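Local coordinates for NS3-like protein (Alongshan virus, PDB 6M40) that probably hydrolyses ATP and other ribonucleoside triphosphates and unwinds RNA, as the helicase part of a flavivirus-like NS3 protein, at residues A[105-115]-A[129-138]; A[94-102]-A[365-373]. One frame throughout, in Å; residues are numbered along the deposited sequence.

How the contacts relate
Both contacts lie on the same side of the chain's centre, about 16 Å apart between their centres, and meet through helix 93-102. Along the chain that helix comes first, then strand 111-116 and helix 123-136, which form contact 1; helix 362-371, the second partner of contact 2, follows more than 200 residues later. Contact 1 is therefore local, within the parallel sheet domain that carries the Flavivirus DEAD family sequence, whereas contact 2 ties that domain to a distant helical part of the chain. Leu131 of contact 1 packs on Leu97 of contact 2, and Leu105 and Leu106 on Ala100, giving a continuous layered arrangement: sheet, its covering helices, then helix 362-371.

Contact 1: A[105-115]-A[129-138]; sequences LLFAKDVSYVL and RALIHQTVCK
Thr135 and Lys138, at and just past the C-terminal end of helix 129-136, both reach the carbonyl oxygen of Leu106 in the loop before strand 111-115. Leu106 O accepts from Thr135 OG1 and from Lys138 NZ, each bond 2.6 Å long and each donor somewhat tilted from the carbonyl plane. Lys138 NZ also donates to Ala108 O at 2.6 Å, this time from above the carbonyl plane. A long lysine suits the place: its chain leaves with CG anti to the backbone N (chi1 -173°) and bends at chi3, bringing the ammonium group to two carbonyls of the turn. Thr135 serves two neighbours, its hydroxyl gripping the loop while CG2 lies 3.8 Å from Tyr113 CE1.

The apolar part centres on the Tyr113 ring, which lies between strand and helix. Ile132 sets CD1 over one face in a CH-pi contact, 3.5 Å from the ring centroid and 16° off the ring normal, while its CG2 approaches Tyr113 CD1 and CB. Val136 CG2 comes obliquely to Tyr113 CD1 at 3.8 Å. Leu115 CD1 reaches Ile132 CG1 more loosely, and Leu106 CD1 meets Leu131 CD2 at 4.0 Å, branched aliphatic chains filling the layer beside the ring.

Strand and helix run at 146° to each other, as the first two elements of a beta-alpha-beta crossover that returns to parallel strand 145-149, the repeating unit of P-loop NTPase and helicase folds.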
loop_
_atom_site.group_PDB
_atom_site.type_symbol
_atom_site.label_atom_id
_atom_site.label_comp_id
_atom_site.label_asym_id
_atom_site.label_seq_id
_atom_site.Cartn_x
_atom_site.Cartn_y
_atom_site.Cartn_z
ATOM N N LEU A 105 -8.421 -8.585 -21.599
ATOM C CA LEU A 105 -8.235 -7.226 -21.093
ATOM C C LEU A 105 -6.928 -6.615 -21.575
ATOM O O LEU A 105 -6.935 -5.572 -22.227
ATOM C CB LEU A 105 -8.302 -7.185 -19.564
ATOM C CG LEU A 105 -8.555 -5.770 -19.006
ATOM C CD1 LEU A 105 -9.837 -5.171 -19.583
ATOM C CD2 LEU A 105 -8.604 -5.756 -17.489
ATOM N N LEU A 106 -5.802 -7.241 -21.237
ATOM C CA LEU A 106 -4.511 -6.735 -21.673
ATOM C C LEU A 106 -4.339 -6.884 -23.181
ATOM O O LEU A 106 -3.635 -6.078 -23.792
ATOM C CB LEU A 106 -3.393 -7.466 -20.936
ATOM C CG LEU A 106 -3.503 -7.520 -19.419
ATOM C CD1 LEU A 106 -2.280 -8.210 -18.812
ATOM C CD2 LEU A 106 -3.697 -6.127 -18.829
ATOM N N PHE A 107 -4.953 -7.901 -23.801
ATOM C CA PHE A 107 -4.943 -8.014 -25.257
ATOM C C PHE A 107 -5.858 -6.998 -25.915
ATOM O O PHE A 107 -5.783 -6.821 -27.132
ATOM C CB PHE A 107 -5.362 -9.416 -25.726
ATOM C CG PHE A 107 -4.454 -10.496 -25.247
ATOM C CD1 PHE A 107 -3.257 -10.754 -25.892
ATOM C CD2 PHE A 107 -4.780 -11.228 -24.127
ATOM C CE1 PHE A 107 -2.411 -11.734 -25.435
ATOM C CE2 PHE A 107 -3.938 -12.213 -23.665
ATOM C CZ PHE A 107 -2.752 -12.465 -24.320
ATOM N N ALA A 108 -6.729 -6.352 -25.155
ATOM C CA ALA A 108 -7.597 -5.331 -25.714
ATOM C C ALA A 108 -6.791 -4.067 -25.999
ATOM O O ALA A 108 -5.705 -3.855 -25.458
ATOM C CB ALA A 108 -8.754 -5.033 -24.764
ATOM N N LYS A 109 -7.328 -3.231 -26.883
ATOM C CA LYS A 109 -6.688 -1.978 -27.258
ATOM C C LYS A 109 -7.566 -0.768 -26.958
ATOM O O LYS A 109 -7.193 0.357 -27.316
ATOM C CB LYS A 109 -6.321 -1.986 -28.745
ATOM C CG LYS A 109 -4.970 -2.617 -29.057
ATOM C CD LYS A 109 -5.104 -4.073 -29.480
ATOM C CE LYS A 109 -5.177 -4.212 -30.990
ATOM N NZ LYS A 109 -5.755 -5.532 -31.382
ATOM N N ASP A 110 -8.707 -0.971 -26.291
ATOM C CA ASP A 110 -9.720 0.061 -26.110
ATOM C C ASP A 110 -10.067 0.248 -24.641
ATOM O O ASP A 110 -11.177 0.669 -24.309
ATOM C CB ASP A 110 -10.982 -0.277 -26.911
ATOM C CG ASP A 110 -11.649 -1.575 -26.455
ATOM O OD1 ASP A 110 -10.950 -2.493 -25.980
ATOM O OD2 ASP A 110 -12.885 -1.683 -26.580
ATOM N N VAL A 111 -9.132 -0.061 -23.748
ATOM C CA VAL A 111 -9.351 0.044 -22.310
ATOM C C VAL A 111 -8.283 0.956 -21.732
ATOM O O VAL A 111 -7.086 0.634 -21.779
ATOM C CB VAL A 111 -9.322 -1.323 -21.611
ATOM C CG1 VAL A 111 -9.636 -1.151 -20.137
ATOM C CG2 VAL A 111 -10.301 -2.284 -22.259
ATOM N N SER A 112 -8.718 2.071 -21.156
ATOM C CA SER A 112 -7.841 3.001 -20.458
ATOM C C SER A 112 -7.996 2.805 -18.954
ATOM O O SER A 112 -9.032 2.343 -18.468
ATOM C CB SER A 112 -8.153 4.444 -20.858
ATOM O OG SER A 112 -7.700 4.693 -22.173
ATOM N N TYR A 113 -6.935 3.129 -18.220
ATOM C CA TYR A 113 -6.860 2.863 -16.789
ATOM C C TYR A 113 -6.595 4.175 -16.056
ATOM O O TYR A 113 -6.029 5.112 -16.623
ATOM C CB TYR A 113 -5.784 1.784 -16.509
ATOM C CG TYR A 113 -5.983 0.525 -17.364
ATOM C CD1 TYR A 113 -5.519 0.469 -18.681
ATOM C CD2 TYR A 113 -6.652 -0.596 -16.867
ATOM C CE1 TYR A 113 -5.708 -0.661 -19.473
ATOM C CE2 TYR A 113 -6.847 -1.740 -17.662
ATOM C CZ TYR A 113 -6.368 -1.757 -18.958
ATOM O OH TYR A 113 -6.544 -2.870 -19.751
ATOM N N VAL A 114 -7.086 4.269 -14.820
ATOM C CA VAL A 114 -6.767 5.368 -13.911
ATOM C C VAL A 114 -6.384 4.735 -12.581
ATOM O O VAL A 114 -7.221 4.088 -11.940
ATOM C CB VAL A 114 -7.945 6.346 -13.711
ATOM C CG1 VAL A 114 -7.691 7.233 -12.507
ATOM C CG2 VAL A 114 -8.178 7.203 -14.956
ATOM N N LEU A 115 -5.139 4.921 -12.162
ATOM C CA LEU A 115 -4.628 4.302 -10.949
ATOM C C LEU A 115 -4.302 5.367 -9.915
ATOM O O LEU A 115 -3.630 6.354 -10.221
ATOM C CB LEU A 115 -3.381 3.474 -11.246
ATOM C CG LEU A 115 -3.555 2.101 -11.897
ATOM C CD1 LEU A 115 -4.204 2.174 -13.258
ATOM C CD2 LEU A 115 -2.178 1.465 -11.983
ATOM N N ARG A 129 1.109 -1.935 -12.251
ATOM C CA ARG A 129 1.623 -0.739 -12.918
ATOM C C ARG A 129 2.359 -1.104 -14.202
ATOM O O ARG A 129 2.183 -0.454 -15.239
ATOM C CB ARG A 129 2.547 0.041 -11.975
ATOM C CG ARG A 129 2.511 1.570 -12.177
ATOM C CD ARG A 129 3.752 2.315 -11.644
ATOM N NE ARG A 129 3.915 2.204 -10.197
ATOM C CZ ARG A 129 4.947 1.616 -9.593
ATOM N NH1 ARG A 129 5.937 1.092 -10.303
ATOM N NH2 ARG A 129 4.990 1.559 -8.269
ATOM N N ALA A 130 3.174 -2.165 -14.150
ATOM C CA ALA A 130 3.926 -2.609 -15.320
ATOM C C ALA A 130 3.014 -3.113 -16.428
ATOM O O ALA A 130 3.280 -2.877 -17.613
ATOM C CB ALA A 130 4.906 -3.709 -14.914
ATOM N N LEU A 131 1.953 -3.837 -16.070
ATOM C CA LEU A 131 1.069 -4.404 -17.083
ATOM C C LEU A 131 0.204 -3.332 -17.727
ATOM O O LEU A 131 -0.041 -3.374 -18.938
ATOM C CB LEU A 131 0.207 -5.502 -16.458
ATOM C CG LEU A 131 0.976 -6.779 -16.101
ATOM C CD1 LEU A 131 0.171 -7.683 -15.187
ATOM C CD2 LEU A 131 1.382 -7.543 -17.367
ATOM N N ILE A 132 -0.271 -2.366 -16.941
ATOM C CA ILE A 132 -0.989 -1.239 -17.529
ATOM C C ILE A 132 -0.061 -0.448 -18.442
ATOM O O ILE A 132 -0.466 0.006 -19.518
ATOM C CB ILE A 132 -1.593 -0.343 -16.431
ATOM C CG1 ILE A 132 -2.489 -1.162 -15.496
ATOM C CG2 ILE A 132 -2.388 0.787 -17.070
ATOM C CD1 ILE A 132 -3.626 -1.853 -16.184
ATOM N N HIS A 133 1.193 -0.253 -18.020
ATOM C CA HIS A 133 2.160 0.430 -18.875
ATOM C C HIS A 133 2.362 -0.322 -20.189
ATOM O O HIS A 133 2.499 0.293 -21.254
ATOM C CB HIS A 133 3.503 0.582 -18.152
ATOM C CG HIS A 133 3.487 1.546 -17.007
ATOM N ND1 HIS A 133 4.562 1.697 -16.155
ATOM C CD2 HIS A 133 2.533 2.402 -16.569
ATOM C CE1 HIS A 133 4.270 2.607 -15.240
ATOM N NE2 HIS A 133 3.044 3.049 -15.468
ATOM N N GLN A 134 2.393 -1.658 -20.133
ATOM C CA GLN A 134 2.638 -2.454 -21.336
ATOM C C GLN A 134 1.448 -2.397 -22.288
ATOM O O GLN A 134 1.621 -2.208 -23.496
ATOM C CB GLN A 134 2.954 -3.908 -20.953
ATOM C CG GLN A 134 3.247 -4.863 -22.125
ATOM C CD GLN A 134 3.155 -6.340 -21.746
ATOM O OE1 GLN A 134 2.169 -6.774 -21.155
ATOM N NE2 GLN A 134 4.184 -7.115 -22.090
ATOM N N THR A 135 0.233 -2.583 -21.775
ATOM C CA THR A 135 -0.928 -2.646 -22.654
ATOM C C THR A 135 -1.391 -1.283 -23.144
ATOM O O THR A 135 -2.257 -1.230 -24.024
ATOM C CB THR A 135 -2.110 -3.328 -21.957
ATOM O OG1 THR A 135 -3.122 -3.645 -22.925
ATOM C CG2 THR A 135 -2.711 -2.415 -20.906
ATOM N N VAL A 136 -0.862 -0.197 -22.592
ATOM C CA VAL A 136 -1.264 1.145 -22.983
ATOM C C VAL A 136 -0.293 1.746 -23.991
ATOM O O VAL A 136 -0.715 2.419 -24.930
ATOM C CB VAL A 136 -1.408 2.035 -21.731
ATOM C CG1 VAL A 136 -1.643 3.476 -22.120
ATOM C CG2 VAL A 136 -2.555 1.533 -20.854
ATOM N N CYS A 137 1.007 1.510 -23.825
ATOM C CA CYS A 137 1.982 1.920 -24.828
ATOM C C CYS A 137 2.118 0.908 -25.955
ATOM O O CYS A 137 2.929 1.110 -26.867
ATOM C CB CYS A 137 3.342 2.146 -24.173
ATOM S SG CYS A 137 3.267 3.159 -22.697
ATOM N N LYS A 138 1.341 -0.169 -25.903
ATOM C CA LYS A 138 1.326 -1.219 -26.911
ATOM C C LYS A 138 1.243 -0.670 -28.329
ATOM O O LYS A 138 0.776 0.450 -28.551
ATOM C CB LYS A 138 0.138 -2.129 -26.609
ATOM C CG LYS A 138 0.011 -3.378 -27.424
ATOM C CD LYS A 138 -1.418 -3.892 -27.342
ATOM C CE LYS A 138 -1.923 -3.984 -25.899
ATOM N NZ LYS A 138 -3.284 -4.581 -25.829
#

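Contact 2: A[94-102]-A[365-373]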
loop_
_atom_site.group_PDB
_atom_site.type_symbol
_atom_site.label_atom_id
_atom_site.label_comp_id
_atom_site.label_asym_id
_atom_site.label_seq_id
_atom_site.Cartn_x
_atom_site.Cartn_y
_atom_site.Cartn_z
ATOM N N GLN A 94 -5.480 -4.785 -6.294
ATOM C CA GLN A 94 -5.470 -6.239 -6.243
ATOM C C GLN A 94 -6.486 -6.844 -7.208
ATOM O O GLN A 94 -6.108 -7.554 -8.145
ATOM C CB GLN A 94 -5.722 -6.703 -4.807
ATOM C CG GLN A 94 -4.965 -7.978 -4.435
ATOM C CD GLN A 94 -4.768 -8.146 -2.938
ATOM O OE1 GLN A 94 -4.914 -7.203 -2.156
ATOM N NE2 GLN A 94 -4.425 -9.359 -2.536
ATOM N N THR A 95 -7.777 -6.580 -7.014
ATOM C CA THR A 95 -8.730 -7.367 -7.788
ATOM C C THR A 95 -8.841 -6.911 -9.240
ATOM O O THR A 95 -9.481 -7.602 -10.032
ATOM C CB THR A 95 -10.140 -7.389 -7.162
ATOM O OG1 THR A 95 -10.834 -6.158 -7.392
ATOM C CG2 THR A 95 -10.082 -7.700 -5.673
ATOM N N LEU A 96 -8.236 -5.789 -9.625
ATOM C CA LEU A 96 -8.068 -5.529 -11.049
ATOM C C LEU A 96 -6.991 -6.441 -11.622
ATOM O O LEU A 96 -7.174 -7.055 -12.679
ATOM C CB LEU A 96 -7.697 -4.074 -11.314
ATOM C CG LEU A 96 -7.850 -3.668 -12.798
ATOM C CD1 LEU A 96 -7.461 -2.235 -12.978
ATOM C CD2 LEU A 96 -7.052 -4.515 -13.775
ATOM N N LEU A 97 -5.843 -6.509 -10.954
ATOM C CA LEU A 97 -4.813 -7.443 -11.373
ATOM C C LEU A 97 -5.410 -8.833 -11.531
ATOM O O LEU A 97 -5.247 -9.482 -12.572
ATOM C CB LEU A 97 -3.662 -7.446 -10.371
ATOM C CG LEU A 97 -2.451 -8.273 -10.803
ATOM C CD1 LEU A 97 -1.901 -7.741 -12.112
ATOM C CD2 LEU A 97 -1.379 -8.281 -9.734
ATOM N N ARG A 98 -6.135 -9.292 -10.515
ATOM C CA ARG A 98 -6.731 -10.615 -10.576
ATOM C C ARG A 98 -7.637 -10.763 -11.787
ATOM O O ARG A 98 -7.809 -11.874 -12.291
ATOM C CB ARG A 98 -7.506 -10.882 -9.292
ATOM C CG ARG A 98 -8.114 -12.278 -9.230
ATOM C CD ARG A 98 -8.945 -12.451 -7.972
ATOM N NE ARG A 98 -9.443 -13.814 -7.848
ATOM C CZ ARG A 98 -10.421 -14.185 -7.031
ATOM N NH1 ARG A 98 -11.024 -13.294 -6.254
ATOM N NH2 ARG A 98 -10.806 -15.451 -6.992
ATOM N N TYR A 99 -8.213 -9.664 -12.272
ATOM C CA TYR A 99 -9.159 -9.723 -13.379
ATOM C C TYR A 99 -8.473 -9.589 -14.732
ATOM O O TYR A 99 -8.688 -10.422 -15.618
ATOM C CB TYR A 99 -10.229 -8.641 -13.196
ATOM C CG TYR A 99 -11.110 -8.376 -14.403
ATOM C CD1 TYR A 99 -12.109 -9.271 -14.782
ATOM C CD2 TYR A 99 -10.953 -7.220 -15.153
ATOM C CE1 TYR A 99 -12.922 -9.020 -15.878
ATOM C CE2 TYR A 99 -11.751 -6.962 -16.253
ATOM C CZ TYR A 99 -12.735 -7.862 -16.610
ATOM O OH TYR A 99 -13.533 -7.599 -17.700
ATOM N N ALA A 100 -7.641 -8.561 -14.908
ATOM C CA ALA A 100 -6.961 -8.392 -16.185
ATOM C C ALA A 100 -6.244 -9.666 -16.606
ATOM O O ALA A 100 -6.138 -9.957 -17.803
ATOM C CB ALA A 100 -5.971 -7.231 -16.113
ATOM N N LEU A 101 -5.765 -10.451 -15.642
ATOM C CA LEU A 101 -5.019 -11.660 -15.978
ATOM C C LEU A 101 -5.934 -12.810 -16.396
ATOM O O LEU A 101 -5.515 -13.663 -17.187
ATOM C CB LEU A 101 -4.144 -12.080 -14.792
ATOM C CG LEU A 101 -3.014 -11.121 -14.381
ATOM C CD1 LEU A 101 -2.143 -11.711 -13.269
ATOM C CD2 LEU A 101 -2.148 -10.718 -15.573
ATOM N N THR A 102 -7.182 -12.848 -15.918
ATOM C CA THR A 102 -8.063 -13.974 -16.186
ATOM C C THR A 102 -9.036 -13.739 -17.333
ATOM O O THR A 102 -9.787 -14.651 -17.671
ATOM C CB THR A 102 -8.880 -14.338 -14.942
ATOM O OG1 THR A 102 -9.829 -13.299 -14.676
ATOM C CG2 THR A 102 -7.979 -14.509 -13.740
ATOM N N VAL A 365 3.305 -17.542 -11.262
ATOM C CA VAL A 365 2.962 -16.213 -10.766
ATOM C C VAL A 365 1.554 -15.823 -11.200
ATOM O O VAL A 365 0.893 -15.069 -10.491
ATOM C CB VAL A 365 4.014 -15.153 -11.169
ATOM C CG1 VAL A 365 5.449 -15.695 -11.052
ATOM C CG2 VAL A 365 3.764 -14.561 -12.561
ATOM N N TYR A 366 1.043 -16.371 -12.312
ATOM C CA TYR A 366 -0.362 -16.212 -12.639
ATOM C C TYR A 366 -1.230 -16.844 -11.570
ATOM O O TYR A 366 -2.138 -16.201 -11.020
ATOM C CB TYR A 366 -0.667 -16.835 -13.992
ATOM C CG TYR A 366 -0.601 -15.866 -15.165
ATOM C CD1 TYR A 366 -0.308 -14.512 -14.983
ATOM C CD2 TYR A 366 -0.874 -16.296 -16.454
ATOM C CE1 TYR A 366 -0.274 -13.635 -16.043
ATOM C CE2 TYR A 366 -0.840 -15.410 -17.525
ATOM C CZ TYR A 366 -0.545 -14.088 -17.310
ATOM O OH TYR A 366 -0.517 -13.231 -18.388
ATOM N N ARG A 367 -0.983 -18.113 -11.256
ATOM C CA ARG A 367 -1.834 -18.771 -10.239
ATOM C C ARG A 367 -1.837 -17.989 -8.901
ATOM O O ARG A 367 -2.856 -17.922 -8.179
ATOM C CB ARG A 367 -1.392 -20.217 -10.049
ATOM C CG ARG A 367 -1.607 -21.063 -11.345
ATOM C CD ARG A 367 -3.081 -20.945 -11.820
ATOM N NE ARG A 367 -3.983 -21.396 -10.746
ATOM C CZ ARG A 367 -4.272 -22.678 -10.521
ATOM N NH1 ARG A 367 -3.704 -23.629 -11.314
ATOM N NH2 ARG A 367 -5.082 -23.017 -9.499
ATOM N N TRP A 368 -0.683 -17.441 -8.539
ATOM C CA TRP A 368 -0.592 -16.621 -7.347
ATOM C C TRP A 368 -1.432 -15.360 -7.490
ATOM O O TRP A 368 -2.194 -14.993 -6.585
ATOM C CB TRP A 368 0.862 -16.274 -7.072
ATOM C CG TRP A 368 1.129 -15.537 -5.819
ATOM C CD1 TRP A 368 0.864 -15.954 -4.556
ATOM C CD2 TRP A 368 1.774 -14.264 -5.698
ATOM N NE1 TRP A 368 1.285 -15.015 -3.650
ATOM C CE2 TRP A 368 1.842 -13.963 -4.327
ATOM C CE3 TRP A 368 2.284 -13.340 -6.617
ATOM C CZ2 TRP A 368 2.405 -12.786 -3.849
ATOM C CZ3 TRP A 368 2.840 -12.161 -6.137
ATOM C CH2 TRP A 368 2.898 -11.901 -4.767
ATOM N N LEU A 369 -1.285 -14.674 -8.617
ATOM C CA LEU A 369 -1.915 -13.381 -8.812
ATOM C C LEU A 369 -3.407 -13.488 -9.083
ATOM O O LEU A 369 -4.117 -12.490 -8.906
ATOM C CB LEU A 369 -1.211 -12.655 -9.962
ATOM C CG LEU A 369 0.187 -12.130 -9.617
ATOM C CD1 LEU A 369 0.741 -11.345 -10.777
ATOM C CD2 LEU A 369 0.171 -11.276 -8.363
ATOM N N THR A 370 -3.901 -14.671 -9.469
ATOM C CA THR A 370 -5.289 -14.823 -9.909
ATOM C C THR A 370 -6.188 -15.632 -8.978
ATOM O O THR A 370 -7.365 -15.296 -8.850
ATOM C CB THR A 370 -5.337 -15.440 -11.309
ATOM O OG1 THR A 370 -4.386 -16.503 -11.401
ATOM C CG2 THR A 370 -5.019 -14.401 -12.372
ATOM N N GLU A 371 -5.694 -16.689 -8.322
ATOM C CA GLU A 371 -6.504 -17.361 -7.295
ATOM C C GLU A 371 -6.323 -16.732 -5.923
ATOM O O GLU A 371 -7.156 -16.967 -5.041
ATOM C CB GLU A 371 -6.156 -18.850 -7.237
ATOM C CG GLU A 371 -6.507 -19.620 -8.499
ATOM C CD GLU A 371 -7.981 -19.527 -8.845
ATOM O OE1 GLU A 371 -8.816 -19.583 -7.918
ATOM O OE2 GLU A 371 -8.305 -19.399 -10.044
ATOM N N GLN A 372 -5.228 -16.015 -5.732
ATOM C CA GLN A 372 -5.020 -15.050 -4.656
ATOM C C GLN A 372 -5.461 -15.590 -3.296
ATOM O O GLN A 372 -6.271 -14.994 -2.584
ATOM C CB GLN A 372 -5.714 -13.718 -4.984
ATOM C CG GLN A 372 -4.759 -12.502 -5.052
ATOM C CD GLN A 372 -5.375 -11.270 -5.736
ATOM O OE1 GLN A 372 -6.452 -10.793 -5.356
ATOM N NE2 GLN A 372 -4.669 -10.739 -6.731
ATOM N N ASP A 373 -4.852 -16.724 -2.914
ATOM C CA ASP A 373 -5.075 -17.306 -1.594
ATOM C C ASP A 373 -3.778 -17.817 -0.979
ATOM O O ASP A 373 -3.820 -18.683 -0.098
ATOM C CB ASP A 373 -6.113 -18.433 -1.665
ATOM C CG ASP A 373 -5.771 -19.486 -2.697
ATOM O OD1 ASP A 373 -4.654 -19.455 -3.250
ATOM O OD2 ASP A 373 -6.626 -20.355 -2.952
#
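Two helices pack at the surface here, 94-102 from the parallel sheet domain and 365-371 from the helical region late in the chain; their axes come within 8.2 Å and run at 126°. Leucines fill the buried side. Leu97 CD2 lies 3.6 Å from Leu369 CD2. Leu101 CD1 rests on Leu369 CB, while Leu101 CD2 lies 3.5 Å from Tyr366 CE1, obliquely to the ring. One turn apart, Leu97 also rests on Val127 and Leu101 on Leu131 of helix 123-136, so helix 362-371 lies outside the layer of helices that covers the sheet of the helicase's DEAD family domain.

Polar groups meet alongside the leucines. The side chain of Arg98, extended throughout from CB to NE, carries NE to Thr370 O, 2.7 Å away, in a bent bond (143° at the hydrogen). Near a helix C terminus, this carbonyl would probably favour a cationic donor through the helix dipole. Where the backbones come nearest, at Arg98 and Thr370, the short threonine fits: its CG2 meets Leu101 CB at 3.5 Å and also Thr102 CG2. Just past the helix, Gln372, with positive phi, crosses Gln94, Gln372 OE1 lying 3.3 Å from Gln94 CG and the amide planes 57° apart.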